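Local coordinates for protein beta-galactosidase (Trichoderma reesei, PDB 3OG2) that probably hydrolyses terminal non-reducing beta-D-galactose residues of beta-D-galactosides, as a glycosylated member of glycoside hydrolase family 35, at residues S740-N745 and Y776-V781; R716-A721 and S820-G825; Q726-S731 and Y765-L770; V665-E670 and A882-Y887. All coordinates share one frame; numbering follows the deposited sequence. Where two conformers were deposited one is given.

Interaction 1 of 4, residues S740-N745 and Y776-V781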
loop_
_atom_site.group_PDB
_atom_site.type_symbol
_atom_site.label_atom_id
_atom_site.label_comp_id
_atom_site.label_asym_id
_atom_site.label_seq_id
_atom_site.Cartn_x
_atom_site.Cartn_y
_atom_site.Cartn_z
ATOM N N SER A 740 24.980 -7.084 14.942
ATOM C CA SER A 740 25.527 -8.396 15.266
ATOM C C SER A 740 26.184 -8.335 16.651
ATOM O O SER A 740 26.682 -7.257 17.038
ATOM C CB SER A 740 26.486 -8.881 14.196
ATOM O OG SER A 740 27.567 -8.018 13.909
ATOM N N SER A 741 26.190 -9.422 17.365
ATOM C CA SER A 741 26.777 -9.490 18.700
ATOM C C SER A 741 27.612 -10.772 18.802
ATOM O O SER A 741 27.247 -11.797 18.195
ATOM C CB SER A 741 25.681 -9.537 19.761
ATOM O OG SER A 741 24.938 -8.330 19.759
ATOM N N VAL A 742 28.670 -10.725 19.601
ATOM C CA VAL A 742 29.656 -11.825 19.697
ATOM C C VAL A 742 29.947 -12.169 21.156
ATOM O O VAL A 742 30.225 -11.251 21.945
ATOM C CB VAL A 742 30.969 -11.430 19.010
ATOM C CG1 VAL A 742 32.032 -12.530 19.116
ATOM C CG2 VAL A 742 30.707 -11.029 17.537
ATOM N N TRP A 743 29.900 -13.445 21.486
ATOM C CA TRP A 743 30.361 -13.978 22.770
ATOM C C TRP A 743 31.431 -15.013 22.525
ATOM O O TRP A 743 31.399 -15.743 21.511
ATOM C CB TRP A 743 29.184 -14.686 23.470
ATOM C CG TRP A 743 28.178 -13.704 24.030
ATOM C CD1 TRP A 743 28.139 -13.279 25.334
ATOM C CD2 TRP A 743 27.107 -13.062 23.347
ATOM N NE1 TRP A 743 27.089 -12.399 25.474
ATOM C CE2 TRP A 743 26.425 -12.231 24.279
ATOM C CE3 TRP A 743 26.646 -13.109 22.028
ATOM C CZ2 TRP A 743 25.317 -11.445 23.944
ATOM C CZ3 TRP A 743 25.525 -12.317 21.688
ATOM C CH2 TRP A 743 24.890 -11.508 22.645
ATOM N N LEU A 744 32.334 -15.107 23.464
ATOM C CA LEU A 744 33.355 -16.159 23.548
ATOM C C LEU A 744 32.967 -16.998 24.754
ATOM O O LEU A 744 33.064 -16.497 25.884
ATOM C CB LEU A 744 34.726 -15.513 23.733
ATOM C CG LEU A 744 35.853 -16.526 23.948
ATOM C CD1 LEU A 744 36.136 -17.277 22.657
ATOM C CD2 LEU A 744 37.085 -15.803 24.484
ATOM N N ASN A 745 32.512 -18.246 24.557
ATOM C CA ASN A 745 31.872 -18.999 25.626
ATOM C C ASN A 745 30.762 -18.122 26.203
ATOM O O ASN A 745 29.903 -17.656 25.443
ATOM C CB ASN A 745 32.912 -19.453 26.681
ATOM C CG ASN A 745 33.842 -20.495 26.096
ATOM O OD1 ASN A 745 33.726 -20.986 24.959
ATOM N ND2 ASN A 745 34.798 -20.879 26.925
ATOM N N TYR A 776 37.313 -23.346 22.642
ATOM C CA TYR A 776 36.408 -22.249 22.871
ATOM C C TYR A 776 35.339 -22.188 21.789
ATOM O O TYR A 776 35.575 -22.680 20.679
ATOM C CB TYR A 776 37.198 -20.883 22.803
ATOM C CG TYR A 776 38.051 -20.762 24.048
ATOM C CD1 TYR A 776 39.342 -21.320 24.062
ATOM C CD2 TYR A 776 37.588 -20.106 25.177
ATOM C CE1 TYR A 776 40.141 -21.210 25.200
ATOM C CE2 TYR A 776 38.363 -20.009 26.329
ATOM C CZ TYR A 776 39.642 -20.569 26.324
ATOM O OH TYR A 776 40.420 -20.505 27.438
ATOM N N ILE A 777 34.209 -21.590 22.122
ATOM C CA ILE A 777 33.133 -21.469 21.126
ATOM C C ILE A 777 32.719 -20.003 20.996
ATOM O O ILE A 777 32.296 -19.409 22.000
ATOM C CB ILE A 777 31.895 -22.343 21.480
ATOM C CG1 ILE A 777 32.302 -23.795 21.621
ATOM C CG2 ILE A 777 30.836 -22.143 20.417
ATOM C CD1 ILE A 777 31.138 -24.727 21.998
ATOM N N LEU A 778 32.836 -19.475 19.805
ATOM C CA LEU A 778 32.305 -18.145 19.511
ATOM C C LEU A 778 30.855 -18.279 19.140
ATOM O O LEU A 778 30.495 -19.083 18.298
ATOM C CB LEU A 778 33.098 -17.566 18.334
ATOM C CG LEU A 778 34.493 -17.126 18.672
ATOM C CD1 LEU A 778 35.331 -17.003 17.395
ATOM C CD2 LEU A 778 34.497 -15.788 19.419
ATOM N N THR A 779 29.994 -17.488 19.755
ATOM C CA THR A 779 28.599 -17.412 19.315
ATOM C C THR A 779 28.418 -16.032 18.699
ATOM O O THR A 779 28.691 -15.024 19.339
ATOM C CB THR A 779 27.588 -17.623 20.474
ATOM O OG1 THR A 779 27.714 -18.953 20.982
ATOM C CG2 THR A 779 26.163 -17.476 19.971
ATOM N N VAL A 780 27.992 -16.023 17.424
ATOM C CA VAL A 780 27.860 -14.781 16.679
ATOM C C VAL A 780 26.385 -14.670 16.280
ATOM O O VAL A 780 25.874 -15.576 15.613
ATOM C CB VAL A 780 28.739 -14.811 15.412
ATOM C CG1 VAL A 780 28.576 -13.507 14.611
ATOM C CG2 VAL A 780 30.166 -15.050 15.818
ATOM N N VAL A 781 25.679 -13.635 16.682
ATOM C CA VAL A 781 24.296 -13.413 16.320
ATOM C C VAL A 781 24.310 -12.338 15.240
ATOM O O VAL A 781 24.950 -11.296 15.432
ATOM C CB VAL A 781 23.489 -12.932 17.543
ATOM C CG1 VAL A 781 22.001 -12.754 17.148
ATOM C CG2 VAL A 781 23.630 -13.922 18.697
HETATM O O HOH W 1 29.636 -18.899 22.961
#
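With CG of N745 anti to its carbonyl carbon (chi1 -68°) and the amide barely twisted (chi2 -5°), OD1 reaches across to I777 and accepts from its backbone N at 2.9 Å, the donor lying nearly along the C=O axis. The same turn brings the amide beside the Y776 ring, the two planes 15° apart and N745 ND2 3.4 Å from Y776 CD2. N745 N in turn donates to I777 O, so this residue, with positive phi just past the strand end, closes the ladder with a side chain in place of a carbonyl. Were N745 replaced by an alanine, the I777 amide would probably lose its acceptor and the Y776 ring part of its cover. Further along, S741 with V781 and W743 with T779 are antiparallel hydrogen-bonded pairs. A water gives protons to N745 O and I777 O and accepts one from T779 OG1. On one face L744 CD1 rests on Y776 CB at 3.8 Å and also touches L778 CD2; on the other, W743 CZ3 meets V781 CG2 at 3.9 Å. Strand 747-752 flanks 740-744 and strand 713-720 flanks 775-782, while L728 and L730 of strand 726-733 cover the face of V742, L778 and V780.

Interaction 2 of 4, residues R716-A721 and S820-G825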
loop_
_atom_site.group_PDB
_atom_site.type_symbol
_atom_site.label_atom_id
_atom_site.label_comp_id
_atom_site.label_asym_id
_atom_site.label_seq_id
_atom_site.Cartn_x
_atom_site.Cartn_y
_atom_site.Cartn_z
ATOM N N ARG A 716 28.030 -20.655 15.394
ATOM C CA ARG A 716 28.868 -21.104 16.531
ATOM C C ARG A 716 30.176 -21.629 15.944
ATOM O O ARG A 716 30.145 -22.565 15.123
ATOM C CB ARG A 716 28.159 -22.200 17.346
ATOM C CG ARG A 716 27.025 -21.543 18.131
ATOM C CD ARG A 716 26.228 -22.528 18.883
ATOM N NE ARG A 716 26.903 -23.381 19.843
ATOM C CZ ARG A 716 27.206 -23.023 21.083
ATOM N NH1 ARG A 716 26.988 -21.752 21.469
ATOM N NH2 ARG A 716 27.730 -23.859 21.975
ATOM N N GLY A 717 31.256 -20.965 16.306
ATOM C CA GLY A 717 32.550 -21.322 15.778
ATOM C C GLY A 717 33.472 -21.889 16.851
ATOM O O GLY A 717 33.776 -21.196 17.847
ATOM N N ARG A 718 33.920 -23.131 16.665
ATOM C CA ARG A 718 34.823 -23.778 17.609
ATOM C C ARG A 718 36.282 -23.583 17.189
ATOM O O ARG A 718 36.609 -23.800 15.999
ATOM C CB ARG A 718 34.562 -25.278 17.629
ATOM C CG ARG A 718 33.375 -25.688 18.470
ATOM C CD ARG A 718 32.996 -27.125 18.170
ATOM N NE ARG A 718 32.022 -27.711 19.082
ATOM C CZ ARG A 718 30.734 -27.449 19.112
ATOM N NH1 ARG A 718 30.197 -26.557 18.252
ATOM N NH2 ARG A 718 29.944 -28.068 20.002
ATOM N N PHE A 719 37.139 -23.253 18.134
ATOM C CA PHE A 719 38.560 -23.242 17.847
ATOM C C PHE A 719 39.329 -23.716 19.080
ATOM O O PHE A 719 38.783 -23.664 20.211
ATOM C CB PHE A 719 39.057 -21.839 17.437
ATOM C CG PHE A 719 39.029 -20.772 18.527
ATOM C CD1 PHE A 719 37.889 -19.955 18.672
ATOM C CD2 PHE A 719 40.127 -20.570 19.369
ATOM C CE1 PHE A 719 37.917 -18.966 19.670
ATOM C CE2 PHE A 719 40.132 -19.618 20.358
ATOM C CZ PHE A 719 39.017 -18.786 20.496
ATOM N N THR A 720 40.580 -24.112 18.870
ATOM C CA THR A 720 41.472 -24.430 20.003
ATOM C C THR A 720 42.454 -23.320 20.177
ATOM O O THR A 720 43.106 -22.915 19.227
ATOM C CB THR A 720 42.194 -25.753 19.640
ATOM O OG1 THR A 720 41.191 -26.773 19.487
ATOM C CG2 THR A 720 43.153 -26.066 20.790
ATOM N N ALA A 721 42.540 -22.761 21.385
ATOM C CA ALA A 721 43.444 -21.639 21.568
ATOM C C ALA A 721 44.877 -22.059 21.334
ATOM O O ALA A 721 45.337 -23.065 21.910
ATOM C CB ALA A 721 43.269 -21.021 22.960
ATOM N N SER A 820 35.861 -24.171 13.147
ATOM C CA SER A 820 34.817 -25.029 12.552
ATOM C C SER A 820 33.473 -24.513 13.019
ATOM O O SER A 820 33.338 -24.089 14.176
ATOM C CB SER A 820 35.002 -26.510 12.898
ATOM O OG SER A 820 34.728 -26.734 14.250
ATOM N N TRP A 821 32.472 -24.564 12.108
ATOM C CA TRP A 821 31.259 -23.798 12.326
ATOM C C TRP A 821 29.984 -24.610 12.292
ATOM O O TRP A 821 29.855 -25.577 11.524
ATOM C CB TRP A 821 31.151 -22.766 11.211
ATOM C CG TRP A 821 32.223 -21.719 11.201
ATOM C CD1 TRP A 821 33.399 -21.776 10.468
ATOM C CD2 TRP A 821 32.225 -20.484 11.920
ATOM N NE1 TRP A 821 34.130 -20.630 10.701
ATOM C CE2 TRP A 821 33.450 -19.821 11.579
ATOM C CE3 TRP A 821 31.316 -19.876 12.819
ATOM C CZ2 TRP A 821 33.788 -18.577 12.099
ATOM C CZ3 TRP A 821 31.661 -18.602 13.351
ATOM C CH2 TRP A 821 32.894 -17.996 12.974
ATOM N N LYS A 822 28.995 -24.150 13.038
ATOM C CA LYS A 822 27.605 -24.580 12.934
ATOM C C LYS A 822 26.769 -23.292 12.795
ATOM O O LYS A 822 27.242 -22.177 13.125
ATOM C CB LYS A 822 27.140 -25.322 14.184
ATOM C CG LYS A 822 28.034 -26.528 14.460
ATOM C CD LYS A 822 27.398 -27.401 15.530
ATOM C CE LYS A 822 28.340 -28.561 15.901
ATOM N NZ LYS A 822 27.618 -29.514 16.806
ATOM N N LEU A 823 25.545 -23.443 12.256
ATOM C CA LEU A 823 24.704 -22.236 12.101
ATOM C C LEU A 823 23.254 -22.616 12.228
ATOM O O LEU A 823 22.869 -23.774 12.056
ATOM C CB LEU A 823 24.973 -21.506 10.781
ATOM C CG LEU A 823 24.171 -22.007 9.546
ATOM C CD1 LEU A 823 24.329 -20.996 8.416
ATOM C CD2 LEU A 823 24.558 -23.419 9.093
ATOM N N THR A 824 22.426 -21.600 12.498
ATOM C CA THR A 824 20.990 -21.777 12.345
ATOM C C THR A 824 20.323 -20.442 11.982
ATOM O O THR A 824 20.742 -19.379 12.425
ATOM C CB THR A 824 20.331 -22.327 13.617
ATOM O OG1 THR A 824 18.993 -22.733 13.294
ATOM C CG2 THR A 824 20.296 -21.297 14.763
ATOM N N GLY A 825 19.235 -20.605 11.225
ATOM C CA GLY A 825 18.187 -19.605 11.136
ATOM C C GLY A 825 16.897 -20.258 11.697
ATOM O O GLY A 825 16.955 -21.013 12.674
HETATM O O HOH W 2 31.127 -25.204 15.925
#
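R716 and K822 form an antiparallel hydrogen-bonded pair, as do R718 and S820, placing strand 820-824 beside strand 713-720; it is the outermost strand of a five-stranded antiparallel sheet, one layer of a beta sandwich whose other layer holds strands 760-767, 726-733 and 803-811. All four amides of these residues find carbonyls across the pair. R718 N to S820 O is the shortest at 2.7 Å; R716 N instead meets K822 O from above the carbonyl plane, 35° out of it. Two of the acceptors have a second donor: one water gives protons to both R716 O and S820 O and accepts from R718 NH1, at the edge of the guanidinium and in its plane. R718 and K822 run extended from the same face, bringing R718 NH1 within 3.6 Å of K822 CE and 4.2 Å of K822 NZ. D677 takes salt bridges from R716 NE, R718 NH1 and K822 NZ, which probably offsets the like charges. On the opposite face W821 NE1 is bonded to the hydroxyl of Y807. The indole swings back over G717, where a side chain would collide with CZ3; instead G717 CA makes a CH-pi contact, 3.9 Å from the centroid of the W821 six-membered ring.

Interaction 3 of 4, residues Q726-S731 and Y765-L770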
loop_
_atom_site.group_PDB
_atom_site.type_symbol
_atom_site.label_atom_id
_atom_site.label_comp_id
_atom_site.label_asym_id
_atom_site.label_seq_id
_atom_site.Cartn_x
_atom_site.Cartn_y
_atom_site.Cartn_z
ATOM N N GLN A 726 44.407 -13.830 21.238
ATOM C CA GLN A 726 44.194 -14.031 19.811
ATOM C C GLN A 726 43.427 -12.821 19.297
ATOM O O GLN A 726 42.773 -12.156 20.095
ATOM C CB GLN A 726 43.469 -15.356 19.579
ATOM C CG GLN A 726 44.427 -16.483 20.042
ATOM C CD GLN A 726 44.046 -17.857 19.618
ATOM O OE1 GLN A 726 44.832 -18.792 19.692
ATOM N NE2 GLN A 726 42.815 -18.017 19.116
ATOM N N GLN A 727 43.541 -12.612 17.987
ATOM C CA GLN A 727 42.889 -11.484 17.378
ATOM C C GLN A 727 41.859 -12.049 16.399
ATOM O O GLN A 727 42.193 -12.876 15.560
ATOM C CB GLN A 727 43.907 -10.613 16.646
ATOM C CG GLN A 727 44.975 -10.015 17.584
ATOM C CD GLN A 727 44.500 -9.160 18.725
ATOM O OE1 GLN A 727 45.228 -9.080 19.755
ATOM N NE2 GLN A 727 43.333 -8.516 18.597
ATOM N N LEU A 728 40.636 -11.567 16.530
ATOM C CA LEU A 728 39.560 -11.997 15.654
ATOM C C LEU A 728 39.077 -10.847 14.776
ATOM O O LEU A 728 38.773 -9.750 15.260
ATOM C CB LEU A 728 38.376 -12.444 16.543
ATOM C CG LEU A 728 37.107 -12.805 15.775
ATOM C CD1 LEU A 728 37.362 -14.051 14.932
ATOM C CD2 LEU A 728 35.994 -12.999 16.817
ATOM N N PHE A 729 38.993 -11.091 13.494
ATOM C CA PHE A 729 38.434 -10.184 12.498
ATOM C C PHE A 729 37.157 -10.850 12.075
ATOM O O PHE A 729 37.205 -12.057 11.735
ATOM C CB PHE A 729 39.389 -10.020 11.292
ATOM C CG PHE A 729 38.671 -9.435 10.095
ATOM C CD1 PHE A 729 38.256 -8.113 10.148
ATOM C CD2 PHE A 729 38.440 -10.207 8.967
ATOM C CE1 PHE A 729 37.606 -7.570 9.064
ATOM C CE2 PHE A 729 37.798 -9.662 7.867
ATOM C CZ PHE A 729 37.401 -8.333 7.920
ATOM N N LEU A 730 36.061 -10.143 12.092
ATOM C CA LEU A 730 34.790 -10.705 11.677
ATOM C C LEU A 730 33.997 -9.742 10.813
ATOM O O LEU A 730 33.691 -8.630 11.207
ATOM C CB LEU A 730 34.040 -11.003 12.954
ATOM C CG LEU A 730 32.878 -11.907 12.948
ATOM C CD1 LEU A 730 33.163 -13.339 12.468
ATOM C CD2 LEU A 730 32.337 -11.944 14.386
ATOM N N SER A 731 33.699 -10.148 9.589
ATOM C CA SER A 731 32.932 -9.352 8.651
ATOM C C SER A 731 31.540 -9.932 8.553
ATOM O O SER A 731 31.385 -11.094 8.118
ATOM C CB SER A 731 33.677 -9.322 7.309
ATOM O OG SER A 731 32.966 -8.541 6.362
ATOM N N TYR A 765 38.151 -7.814 17.180
ATOM C CA TYR A 765 38.038 -8.046 18.595
ATOM C C TYR A 765 39.278 -8.767 19.081
ATOM O O TYR A 765 39.895 -9.566 18.368
ATOM C CB TYR A 765 36.799 -8.917 18.867
ATOM C CG TYR A 765 35.450 -8.356 18.458
ATOM C CD1 TYR A 765 34.905 -7.214 19.072
ATOM C CD2 TYR A 765 34.661 -8.922 17.459
ATOM C CE1 TYR A 765 33.667 -6.675 18.717
ATOM C CE2 TYR A 765 33.413 -8.401 17.079
ATOM C CZ TYR A 765 32.920 -7.282 17.716
ATOM O OH TYR A 765 31.682 -6.761 17.330
ATOM N N THR A 766 39.675 -8.530 20.336
ATOM C CA THR A 766 40.726 -9.299 20.956
ATOM C C THR A 766 40.084 -10.381 21.821
ATOM O O THR A 766 39.152 -10.078 22.604
ATOM C CB THR A 766 41.602 -8.395 21.842
ATOM O OG1 THR A 766 42.179 -7.388 20.985
ATOM C CG2 THR A 766 42.713 -9.152 22.528
ATOM N N LEU A 767 40.583 -11.593 21.679
ATOM C CA LEU A 767 40.124 -12.705 22.521
ATOM C C LEU A 767 41.286 -12.971 23.488
ATOM O O LEU A 767 42.269 -13.606 23.115
ATOM C CB LEU A 767 39.727 -13.943 21.731
ATOM C CG LEU A 767 38.771 -13.683 20.533
ATOM C CD1 LEU A 767 38.550 -15.012 19.785
ATOM C CD2 LEU A 767 37.466 -13.043 20.974
ATOM N N ASP A 768 41.159 -12.450 24.704
ATOM C CA ASP A 768 42.272 -12.512 25.634
ATOM C C ASP A 768 42.075 -13.519 26.746
ATOM O O ASP A 768 40.939 -13.992 26.972
ATOM C CB ASP A 768 42.393 -11.119 26.284
ATOM C CG ASP A 768 43.765 -10.879 26.876
ATOM O OD1 ASP A 768 44.767 -11.583 26.611
ATOM O OD2 ASP A 768 43.849 -9.905 27.662
ATOM N N ARG A 769 43.163 -13.846 27.461
ATOM C CA ARG A 769 43.111 -14.638 28.671
ATOM C C ARG A 769 42.628 -16.057 28.367
ATOM O O ARG A 769 41.900 -16.685 29.160
ATOM C CB ARG A 769 42.252 -13.974 29.743
ATOM C CG ARG A 769 42.878 -12.612 30.108
ATOM C CD ARG A 769 42.088 -11.880 31.193
ATOM N NE ARG A 769 40.803 -11.367 30.678
ATOM C CZ ARG A 769 39.650 -11.897 31.039
ATOM N NH1 ARG A 769 39.609 -12.913 31.883
ATOM N NH2 ARG A 769 38.540 -11.410 30.558
ATOM N N LEU A 770 43.065 -16.567 27.217
ATOM C CA LEU A 770 42.712 -17.955 26.826
ATOM C C LEU A 770 43.721 -18.962 27.387
ATOM O O LEU A 770 44.922 -18.637 27.515
ATOM C CB LEU A 770 42.710 -18.111 25.289
ATOM C CG LEU A 770 41.940 -17.030 24.539
ATOM C CD1 LEU A 770 42.112 -17.256 23.035
ATOM C CD2 LEU A 770 40.466 -17.025 24.904
HETATM O O HOH W 3 41.662 -7.932 16.230
HETATM O O HOH W 4 45.097 -6.607 21.743
#
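Q727 NE2 donates to T766 OG1 at 2.9 Å, a bond that lies in the plane of the Q727 amide. The two side chains stand side by side on the exposed face of a non-hydrogen-bonded pair, and the bend at chi2 of the glutamine (-58°) folds its amide back to the threonine. Two waters extend the link: one accepts from NE2 and donates to Y765 O, the other donates to Q727 OE1 and lies 3.1 Å from T766 OG1. Beneath this polar patch four backbone bonds pair Q726 with L767 and L728 with Y765. The straightest is L728 N to Y765 O, with 171° at the hydrogen, while both bonds of the Q726 pair leave the carbonyl planes by about 25°.

The face carrying L728, L767 and Y765 is mainly apolar, with the Q726 amide at its end. L728 CB lies 4.1 Å from L767 CD1, and L728 CD2 comes to the edge of the Y765 ring, near its plane. Past the strand end L770 turns back, its side chain crossing that of Q726 at about a right angle, L770 CD1 3.9 Å from Q726 CG. Q726 OE1, the side-chain oxygen, accepts from the backbone N of R722 and of T723. L728 and L767 both press on L778. One face with solvent-exposed polar residues and one packed against a second antiparallel sheet is the pattern of a beta sandwich.

Interaction 4 of 4, residues V665-E670 and A882-Y887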
loop_
_atom_site.group_PDB
_atom_site.type_symbol
_atom_site.label_atom_id
_atom_site.label_comp_id
_atom_site.label_asym_id
_atom_site.label_seq_id
_atom_site.Cartn_x
_atom_site.Cartn_y
_atom_site.Cartn_z
ATOM N N VAL A 665 11.869 -15.721 29.387
ATOM C CA VAL A 665 12.753 -16.858 29.126
ATOM C C VAL A 665 14.054 -16.321 28.526
ATOM O O VAL A 665 14.023 -15.404 27.703
ATOM C CB VAL A 665 12.058 -17.929 28.273
ATOM C CG1 VAL A 665 11.723 -17.455 26.869
ATOM C CG2 VAL A 665 12.944 -19.185 28.169
ATOM N N ASP A 666 15.190 -16.885 28.949
ATOM C CA ASP A 666 16.466 -16.543 28.285
ATOM C C ASP A 666 16.434 -17.027 26.861
ATOM O O ASP A 666 16.167 -18.208 26.625
ATOM C CB ASP A 666 17.571 -17.228 29.068
ATOM C CG ASP A 666 18.966 -16.844 28.582
ATOM O OD1 ASP A 666 19.181 -16.112 27.602
ATOM O OD2 ASP A 666 19.907 -17.299 29.276
ATOM N N SER A 667 16.684 -16.110 25.934
ATOM C CA SER A 667 16.709 -16.539 24.550
ATOM C C SER A 667 18.117 -16.508 23.967
ATOM O O SER A 667 18.283 -16.489 22.751
ATOM C CB SER A 667 15.763 -15.690 23.704
ATOM O OG SER A 667 15.659 -16.228 22.358
ATOM N N LEU A 668 19.128 -16.571 24.832
ATOM C CA LEU A 668 20.482 -16.881 24.370
ATOM C C LEU A 668 21.102 -17.956 25.259
ATOM O O LEU A 668 22.197 -17.812 25.844
ATOM C CB LEU A 668 21.283 -15.586 24.316
ATOM C CG LEU A 668 22.555 -15.650 23.465
ATOM C CD1 LEU A 668 22.271 -15.880 21.977
ATOM C CD2 LEU A 668 23.368 -14.349 23.697
ATOM N N PRO A 669 20.455 -19.121 25.378
ATOM C CA PRO A 669 21.037 -20.205 26.177
ATOM C C PRO A 669 22.327 -20.749 25.557
ATOM O O PRO A 669 23.092 -21.425 26.224
ATOM C CB PRO A 669 19.969 -21.285 26.112
ATOM C CG PRO A 669 19.240 -21.050 24.813
ATOM C CD PRO A 669 19.158 -19.542 24.758
ATOM N N GLU A 670 22.561 -20.407 24.279
ATOM C CA GLU A 670 23.727 -20.884 23.548
ATOM C C GLU A 670 25.014 -20.537 24.273
ATOM O O GLU A 670 26.017 -21.250 24.122
ATOM C CB GLU A 670 23.810 -20.180 22.180
ATOM C CG GLU A 670 22.715 -20.631 21.224
ATOM C CD GLU A 670 21.389 -19.943 21.319
ATOM O OE1 GLU A 670 21.123 -19.202 22.290
ATOM O OE2 GLU A 670 20.533 -20.107 20.399
ATOM N N ALA A 882 24.610 -7.738 28.258
ATOM C CA ALA A 882 24.304 -8.033 26.857
ATOM C C ALA A 882 23.646 -9.399 26.769
ATOM O O ALA A 882 23.979 -10.352 27.459
ATOM C CB ALA A 882 25.559 -7.991 25.986
ATOM N N GLY A 883 22.694 -9.561 25.835
ATOM C CA GLY A 883 22.056 -10.876 25.742
ATOM C C GLY A 883 20.676 -10.682 25.154
ATOM O O GLY A 883 20.325 -9.635 24.602
ATOM N N ILE A 884 19.876 -11.742 25.195
ATOM C CA ILE A 884 18.579 -11.729 24.509
ATOM C C ILE A 884 17.589 -12.445 25.404
ATOM O O ILE A 884 17.812 -13.614 25.801
ATOM C CB ILE A 884 18.616 -12.404 23.105
ATOM C CG1 ILE A 884 19.765 -11.870 22.259
ATOM C CG2 ILE A 884 17.249 -12.213 22.431
ATOM C CD1 ILE A 884 19.879 -12.474 20.883
ATOM N N ALA A 885 16.491 -11.771 25.733
ATOM C CA ALA A 885 15.438 -12.384 26.529
ATOM C C ALA A 885 14.120 -12.316 25.784
ATOM O O ALA A 885 13.946 -11.426 24.971
ATOM C CB ALA A 885 15.222 -11.615 27.825
ATOM N N PHE A 886 13.220 -13.231 26.041
ATOM C CA PHE A 886 11.912 -13.139 25.427
ATOM C C PHE A 886 10.859 -13.077 26.541
ATOM O O PHE A 886 10.958 -13.828 27.511
ATOM C CB PHE A 886 11.681 -14.363 24.514
ATOM C CG PHE A 886 10.274 -14.371 23.944
ATOM C CD1 PHE A 886 9.852 -13.391 23.063
ATOM C CD2 PHE A 886 9.381 -15.382 24.290
ATOM C CE1 PHE A 886 8.570 -13.408 22.533
ATOM C CE2 PHE A 886 8.081 -15.385 23.785
ATOM C CZ PHE A 886 7.654 -14.393 22.884
ATOM N N TYR A 887 9.906 -12.202 26.349
ATOM C CA TYR A 887 8.852 -11.920 27.302
ATOM C C TYR A 887 7.496 -12.231 26.699
ATOM O O TYR A 887 7.215 -11.826 25.570
ATOM C CB TYR A 887 8.890 -10.461 27.699
ATOM C CG TYR A 887 10.197 -10.042 28.363
ATOM C CD1 TYR A 887 11.261 -9.523 27.641
ATOM C CD2 TYR A 887 10.325 -10.195 29.745
ATOM C CE1 TYR A 887 12.421 -9.164 28.287
ATOM C CE2 TYR A 887 11.488 -9.827 30.393
ATOM C CZ TYR A 887 12.545 -9.297 29.662
ATOM O OH TYR A 887 13.726 -8.922 30.254
HETATM O O HOH W 5 20.677 -13.668 27.301
#
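V665 and F886 pair as antiparallel neighbours through two backbone bonds, F886 N to V665 O at 2.9 Å being close to straight at 173°. One step on, S667 N reaches I884 O at 2.7 Å, a more bent bond (146°) whose donor is tilted from the carbonyl plane, as the chain turns off the ladder. Around these bonds the packing is apolar: V665 CG1 lies 3.9 Å from F886 CB and at the edge of its ring, S667 CB touches I884 CG2 at 4.0 Å, and L668 reaches toward I884 and G883.

D666 sits at the exit. Its CG stands opposite the backbone nitrogen (chi1 -174°), which lets OD1 accept from L668 N at 2.8 Å in an Asx turn, L668 N approaching OD1 from above the carboxylate plane. OD1 also takes a proton from a water that accepts from I884 N, while OD2 is salt-bridged to R672. Cutting D666 back to a glycine is likely to cost L668 N its acceptor, leave R672 without this salt bridge and set the bend less firmly. Outside this, S667 OG bonds to the backbone N of F847, whose ring stacks on F886, and strand 953-962 continues the sheet beyond 883-894. The chemistry implies an edge strand attached by main-chain bonds, with a carboxylate, sharing its water with I884, that probably steadies the turn where the strand ends.

Interactions 1 and 2 belong to one antiparallel sheet, joined where strands 775-782 and 713-720 pair, L778 N lying 2.8 Å from G717 O; interaction 1 is buried mid-sheet, a backbone ladder with mainly apolar side chains, while interaction 2 lies at the sheet edge with a partly exposed cluster of basic side chains around D677. Interaction 3 sits in the facing three-stranded sheet, part polar surface and part core: its L770 packs on L744, and its Q726 and L767 pack on F719 between the layers. Interaction 4, also buried, belongs to a different sheet, yet W743 of interaction 1 rests on L668 and G883, and E670 O accepts from R716 NH1 of interaction 2.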